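Local structure of ParA (Salmonella enterica subsp. enterica serovar Newport str. SL317, 3EZF) at residues Q62-M67 with I93-H98; R99-Y104 with L142-L147. The protein probably acts as the P-loop ATPase of plasmid partition, also regulating transcription in an ADP-dependent way through a winged-helix DNA-binding domain. All blocks are in the same frame, centred on the assembly; numbering follows the deposited sequence.

Contact 1 of 2, residues Q62-M67 with I93-H98; sequences QAIKEM and IDIYAH
Two helices of the winged helix-turn-helix domain, 57-69 and 89-98, meet here at nearly a right angle: the axes of segments 62-67 and 93-98 cross at 84° and come within 10.0 Å. A63 and I95 mark the place where the backbones are closest. The methyl CB of A63 rests on the CG2 branch of I95 at 3.8 Å, while the CD1 end of I95 reaches on to CG1 of I64. L87 of the short strand 87-88 touches both isoleucines and carries the apolar layer further.

M67 and H98 run past one another in opposite directions. CG of M67 sits 3.4 Å from ND1 of H98, and SD lies 4.5 Å from the imidazole centroid, a sulfur-aromatic contact at an oblique slant. The M67 chain bends at its last torsion (chi3 91°), and its CE comes to the backbone O of D94 at 3.6 Å. H98 has its ring anti to the backbone N (chi1 178°), reaching across to the other helix, where the extended E66 side chain crosses it at about a right angle, bringing OE2 and CB to CE1 of the steeply inclined imidazole. No hydrogen bond joins the two segments; within helix 57-69, NE2 of Q62 binds OE1 of E66 from above the carboxylate plane. Helix 57-69 thus packs crosswise on the helix following strand 87-88, one of two short antiparallel strands in this winged helix-turn-helix region.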
loop_
_atom_site.group_PDB
_atom_site.type_symbol
_atom_site.label_atom_id
_atom_site.label_comp_id
_atom_site.label_asym_id
_atom_site.label_seq_id
_atom_site.Cartn_x
_atom_site.Cartn_y
_atom_site.Cartn_z
ATOM N N GLN A 62 -46.850 13.591 -14.378
ATOM C CA GLN A 62 -47.238 14.983 -14.490
ATOM C C GLN A 62 -46.007 15.827 -14.742
ATOM O O GLN A 62 -46.043 16.775 -15.512
ATOM C CB GLN A 62 -47.919 15.430 -13.206
ATOM C CG GLN A 62 -48.559 16.792 -13.275
ATOM C CD GLN A 62 -49.024 17.259 -11.907
ATOM O OE1 GLN A 62 -49.788 16.566 -11.228
ATOM N NE2 GLN A 62 -48.562 18.435 -11.490
ATOM N N ALA A 63 -44.911 15.483 -14.078
ATOM C CA ALA A 63 -43.651 16.205 -14.255
ATOM C C ALA A 63 -43.205 16.065 -15.709
ATOM O O ALA A 63 -42.884 17.057 -16.361
ATOM C CB ALA A 63 -42.584 15.633 -13.334
ATOM N N ILE A 64 -43.191 14.831 -16.213
ATOM C CA ILE A 64 -42.785 14.581 -17.588
ATOM C C ILE A 64 -43.686 15.306 -18.578
ATOM O O ILE A 64 -43.195 15.994 -19.466
ATOM C CB ILE A 64 -42.757 13.069 -17.898
ATOM C CG1 ILE A 64 -41.563 12.438 -17.175
ATOM C CG2 ILE A 64 -42.667 12.835 -19.391
ATOM C CD1 ILE A 64 -41.312 11.006 -17.506
ATOM N N LYS A 65 -44.998 15.164 -18.418
ATOM C CA LYS A 65 -45.962 15.833 -19.296
ATOM C C LYS A 65 -45.650 17.330 -19.320
ATOM O O LYS A 65 -45.369 17.911 -20.367
ATOM C CB LYS A 65 -47.392 15.609 -18.777
ATOM C CG LYS A 65 -48.461 16.453 -19.474
ATOM C CD LYS A 65 -49.743 16.603 -18.639
ATOM C CE LYS A 65 -50.750 15.473 -18.839
ATOM N NZ LYS A 65 -50.550 14.303 -17.940
ATOM N N GLU A 66 -45.693 17.947 -18.150
ATOM C CA GLU A 66 -45.421 19.366 -18.048
ATOM C C GLU A 66 -44.090 19.752 -18.684
ATOM O O GLU A 66 -44.039 20.682 -19.481
ATOM C CB GLU A 66 -45.434 19.808 -16.578
ATOM C CG GLU A 66 -46.781 19.663 -15.886
ATOM C CD GLU A 66 -46.822 20.324 -14.513
ATOM O OE1 GLU A 66 -47.941 20.441 -13.952
ATOM O OE2 GLU A 66 -45.743 20.724 -13.995
ATOM N N MET A 67 -43.022 19.034 -18.338
ATOM C CA MET A 67 -41.678 19.318 -18.851
ATOM C C MET A 67 -41.518 19.203 -20.358
ATOM O O MET A 67 -40.760 19.963 -20.958
ATOM C CB MET A 67 -40.647 18.411 -18.171
ATOM C CG MET A 67 -40.178 18.905 -16.811
ATOM S SD MET A 67 -39.334 17.612 -15.874
ATOM C CE MET A 67 -37.626 17.832 -16.361
ATOM N N ILE A 93 -32.964 14.060 -11.709
ATOM C CA ILE A 93 -32.577 15.266 -10.989
ATOM C C ILE A 93 -33.335 16.462 -11.529
ATOM O O ILE A 93 -33.725 17.351 -10.777
ATOM C CB ILE A 93 -31.082 15.539 -11.136
ATOM C CG1 ILE A 93 -30.305 14.451 -10.397
ATOM C CG2 ILE A 93 -30.746 16.941 -10.624
ATOM C CD1 ILE A 93 -28.825 14.474 -10.653
ATOM N N ASP A 94 -33.545 16.489 -12.837
ATOM C CA ASP A 94 -34.273 17.593 -13.433
ATOM C C ASP A 94 -35.766 17.558 -13.086
ATOM O O ASP A 94 -36.422 18.605 -13.051
ATOM C CB ASP A 94 -34.064 17.613 -14.951
ATOM C CG ASP A 94 -32.681 18.115 -15.342
ATOM O OD1 ASP A 94 -32.111 18.967 -14.622
ATOM O OD2 ASP A 94 -32.169 17.670 -16.382
ATOM N N ILE A 95 -36.304 16.366 -12.828
ATOM C CA ILE A 95 -37.710 16.243 -12.461
ATOM C C ILE A 95 -37.843 16.763 -11.042
ATOM O O ILE A 95 -38.827 17.424 -10.711
ATOM C CB ILE A 95 -38.205 14.774 -12.499
ATOM C CG1 ILE A 95 -38.563 14.373 -13.934
ATOM C CG2 ILE A 95 -39.414 14.606 -11.579
ATOM C CD1 ILE A 95 -38.936 12.938 -14.086
ATOM N N TYR A 96 -36.849 16.456 -10.207
ATOM C CA TYR A 96 -36.844 16.904 -8.812
ATOM C C TYR A 96 -36.684 18.415 -8.809
ATOM O O TYR A 96 -37.162 19.111 -7.900
ATOM C CB TYR A 96 -35.675 16.294 -8.032
ATOM C CG TYR A 96 -35.926 14.945 -7.411
ATOM C CD1 TYR A 96 -35.232 13.821 -7.842
ATOM C CD2 TYR A 96 -36.820 14.801 -6.352
ATOM C CE1 TYR A 96 -35.427 12.588 -7.234
ATOM C CE2 TYR A 96 -37.026 13.565 -5.730
ATOM C CZ TYR A 96 -36.325 12.462 -6.174
ATOM O OH TYR A 96 -36.523 11.228 -5.584
ATOM N N ALA A 97 -35.997 18.924 -9.829
ATOM C CA ALA A 97 -35.764 20.359 -9.925
ATOM C C ALA A 97 -37.043 21.040 -10.393
ATOM O O ALA A 97 -37.410 22.117 -9.909
ATOM C CB ALA A 97 -34.622 20.646 -10.887
ATOM N N HIS A 98 -37.729 20.405 -11.334
ATOM C CA HIS A 98 -38.969 20.958 -11.832
ATOM C C HIS A 98 -39.973 20.975 -10.677
ATOM O O HIS A 98 -40.740 21.915 -10.523
ATOM C CB HIS A 98 -39.481 20.097 -12.969
ATOM C CG HIS A 98 -40.783 20.559 -13.525
ATOM N ND1 HIS A 98 -41.759 19.681 -13.948
ATOM C CD2 HIS A 98 -41.290 21.799 -13.705
ATOM C CE1 HIS A 98 -42.812 20.364 -14.356
ATOM N NE2 HIS A 98 -42.555 21.650 -14.219
#

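Contact 2 of 2, residues R99-Y104 with L142-L147; sequences RKIPKY and LLRHDL. With SO4 (sulfate ion), chain H.
K103 and D146 lie side by side and point the same way, so the lysine's aliphatic chain follows the aspartate before its ammonium turns in. The bend at the last torsion of K103 (chi4 -64°) brings NZ to OD2 of D146 at 2.7 Å, a salt bridge using the anti lone pair of that oxygen. The other oxygen, OD1, is held by R137, so the buried carboxylate is shared between two cationic chains.

One residue on, Y104 N donates to the backbone O of H145 at 3.0 Å and ties the two loops together. The Y104 and L147 side chains run obliquely to each other: CD1 of L147 lies 3.4 Å from CB of Y104 and beside the start of its ring. The phenol continues beyond the loop to R399 and E396 of helix 378-400, and F392 of that helix stacks on H145. R144 crosses I101 at about a right angle, with its NH2 3.9 Å from the CG2 branch. CG of R144 also covers one face of the H145 imidazole.

At the far end, R99 offers NH1 and NH2 in the plane of its guanidinium to the single oxygen O3 of a sulfate ion, probably from the crystallisation liquor, at 3.0 and 3.1 Å; R58 binds the same ion. K100 is the C-prime residue of a Schellman motif ending helix 89-98. The whole forms a loop-to-loop junction between the winged-helix domain and the P-loop NTPase fold.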
loop_
_atom_site.group_PDB
_atom_site.type_symbol
_atom_site.label_atom_id
_atom_site.label_comp_id
_atom_site.label_asym_id
_atom_site.label_seq_id
_atom_site.Cartn_x
_atom_site.Cartn_y
_atom_site.Cartn_z
ATOM N N ARG A 99 -39.943 19.933 -9.856
ATOM C CA ARG A 99 -40.830 19.816 -8.701
ATOM C C ARG A 99 -40.385 20.767 -7.593
ATOM O O ARG A 99 -40.848 20.683 -6.449
ATOM C CB ARG A 99 -40.804 18.374 -8.184
ATOM C CG ARG A 99 -42.153 17.691 -8.188
ATOM C CD ARG A 99 -42.879 17.981 -9.494
ATOM N NE ARG A 99 -44.247 17.473 -9.521
ATOM C CZ ARG A 99 -45.121 17.607 -8.528
ATOM N NH1 ARG A 99 -44.780 18.231 -7.407
ATOM N NH2 ARG A 99 -46.347 17.117 -8.663
ATOM N N LYS A 100 -39.472 21.662 -7.950
ATOM C CA LYS A 100 -38.916 22.641 -7.023
ATOM C C LYS A 100 -38.479 22.087 -5.669
ATOM O O LYS A 100 -38.734 22.705 -4.635
ATOM C CB LYS A 100 -39.894 23.803 -6.822
ATOM C CG LYS A 100 -39.809 24.844 -7.931
ATOM C CD LYS A 100 -40.563 26.117 -7.598
ATOM C CE LYS A 100 -42.071 25.960 -7.743
ATOM N NZ LYS A 100 -42.767 27.259 -7.439
ATOM N N ILE A 101 -37.817 20.930 -5.680
ATOM C CA ILE A 101 -37.323 20.315 -4.447
ATOM C C ILE A 101 -35.870 20.746 -4.277
ATOM O O ILE A 101 -35.001 20.380 -5.073
ATOM C CB ILE A 101 -37.391 18.783 -4.515
ATOM C CG1 ILE A 101 -38.844 18.341 -4.660
ATOM C CG2 ILE A 101 -36.780 18.179 -3.269
ATOM C CD1 ILE A 101 -38.996 16.892 -5.039
ATOM N N PRO A 102 -35.583 21.516 -3.223
ATOM C CA PRO A 102 -34.222 22.004 -2.962
ATOM C C PRO A 102 -33.102 20.975 -3.084
ATOM O O PRO A 102 -33.237 19.834 -2.630
ATOM C CB PRO A 102 -34.329 22.591 -1.551
ATOM C CG PRO A 102 -35.403 21.761 -0.923
ATOM C CD PRO A 102 -36.431 21.679 -2.030
ATOM N N LYS A 103 -32.003 21.392 -3.714
ATOM C CA LYS A 103 -30.809 20.551 -3.893
ATOM C C LYS A 103 -29.911 20.723 -2.674
ATOM O O LYS A 103 -30.071 21.664 -1.900
ATOM C CB LYS A 103 -30.002 20.984 -5.121
ATOM C CG LYS A 103 -30.690 20.795 -6.438
ATOM C CD LYS A 103 -30.100 21.726 -7.493
ATOM C CE LYS A 103 -30.858 21.646 -8.824
ATOM N NZ LYS A 103 -30.781 20.307 -9.477
ATOM N N TYR A 104 -28.944 19.830 -2.525
ATOM C CA TYR A 104 -28.034 19.900 -1.395
ATOM C C TYR A 104 -27.295 21.238 -1.329
ATOM O O TYR A 104 -26.981 21.742 -0.246
ATOM C CB TYR A 104 -27.039 18.745 -1.454
ATOM C CG TYR A 104 -26.228 18.633 -0.194
ATOM C CD1 TYR A 104 -25.058 19.379 -0.029
ATOM C CD2 TYR A 104 -26.646 17.809 0.856
ATOM C CE1 TYR A 104 -24.327 19.314 1.148
ATOM C CE2 TYR A 104 -25.923 17.737 2.039
ATOM C CZ TYR A 104 -24.761 18.490 2.180
ATOM O OH TYR A 104 -24.044 18.441 3.358
ATOM N N LEU A 142 -30.969 9.840 -2.750
ATOM C CA LEU A 142 -30.033 10.937 -2.594
ATOM C C LEU A 142 -29.942 11.739 -3.862
ATOM O O LEU A 142 -29.384 12.830 -3.849
ATOM C CB LEU A 142 -28.654 10.418 -2.196
ATOM C CG LEU A 142 -28.241 10.378 -0.713
ATOM C CD1 LEU A 142 -29.318 9.780 0.160
ATOM C CD2 LEU A 142 -26.953 9.570 -0.583
ATOM N N LEU A 143 -30.497 11.202 -4.950
ATOM C CA LEU A 143 -30.490 11.885 -6.250
ATOM C C LEU A 143 -31.115 13.275 -6.161
ATOM O O LEU A 143 -30.713 14.197 -6.864
ATOM C CB LEU A 143 -31.238 11.065 -7.306
ATOM C CG LEU A 143 -30.732 9.676 -7.720
ATOM C CD1 LEU A 143 -31.634 9.129 -8.816
ATOM C CD2 LEU A 143 -29.325 9.746 -8.241
ATOM N N ARG A 144 -32.098 13.420 -5.291
ATOM C CA ARG A 144 -32.767 14.699 -5.087
ATOM C C ARG A 144 -31.798 15.762 -4.593
ATOM O O ARG A 144 -32.145 16.941 -4.524
ATOM C CB ARG A 144 -33.858 14.536 -4.038
ATOM C CG ARG A 144 -33.351 13.818 -2.800
ATOM C CD ARG A 144 -34.258 14.049 -1.623
ATOM N NE ARG A 144 -34.292 15.466 -1.281
ATOM C CZ ARG A 144 -34.929 15.954 -0.228
ATOM N NH1 ARG A 144 -35.586 15.118 0.576
ATOM N NH2 ARG A 144 -34.901 17.264 0.009
ATOM N N HIS A 145 -30.595 15.341 -4.217
ATOM C CA HIS A 145 -29.588 16.269 -3.713
ATOM C C HIS A 145 -28.679 16.806 -4.808
ATOM O O HIS A 145 -28.024 17.815 -4.612
ATOM C CB HIS A 145 -28.723 15.603 -2.638
ATOM C CG HIS A 145 -29.482 15.166 -1.425
ATOM N ND1 HIS A 145 -30.233 16.031 -0.661
ATOM C CD2 HIS A 145 -29.608 13.945 -0.844
ATOM C CE1 HIS A 145 -30.793 15.366 0.337
ATOM N NE2 HIS A 145 -30.428 14.101 0.246
ATOM N N ASP A 146 -28.639 16.137 -5.957
ATOM C CA ASP A 146 -27.785 16.574 -7.060
ATOM C C ASP A 146 -26.404 16.820 -6.463
ATOM O O ASP A 146 -25.789 17.849 -6.704
ATOM C CB ASP A 146 -28.322 17.880 -7.660
ATOM C CG ASP A 146 -27.818 18.132 -9.078
ATOM O OD1 ASP A 146 -26.871 17.447 -9.509
ATOM O OD2 ASP A 146 -28.369 19.024 -9.759
ATOM N N LEU A 147 -25.940 15.870 -5.658
ATOM C CA LEU A 147 -24.644 15.957 -4.988
ATOM C C LEU A 147 -23.451 16.169 -5.926
ATOM O O LEU A 147 -23.338 15.527 -6.974
ATOM C CB LEU A 147 -24.433 14.690 -4.153
ATOM C CG LEU A 147 -24.421 14.840 -2.630
ATOM C CD1 LEU A 147 -25.497 15.807 -2.189
ATOM C CD2 LEU A 147 -24.590 13.466 -1.977
HETATM S S SO4 H . -48.750 18.556 -5.732
HETATM O O1 SO4 H . -49.311 18.891 -7.057
HETATM O O2 SO4 H . -48.690 19.774 -4.899
HETATM O O3 SO4 H . -47.392 18.006 -5.906
HETATM O O4 SO4 H . -49.601 17.554 -5.063
#

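Overall arrangement
Contact 1 lies within the winged-helix domain, its centre about 29 Å from the centre of the chain, whereas contact 2, its centre about 19 Å from the same point, joins the loop after helix 89-98 to a loop of the ATPase fold. Both are partly buried, and their centres are about 12 Å apart on the same side of the chain's centre. Helix 89-98 belongs to both: it supplies one partner of the first contact, then runs directly into 99-104, with I101 N probably bonded to Y96 O at 2.9 Å. I93 packs against K103 and D146 as well. The chemistry changes along the way, from apolar and sulfur contacts between helices to a salt bridge and a backbone hydrogen bond between loops.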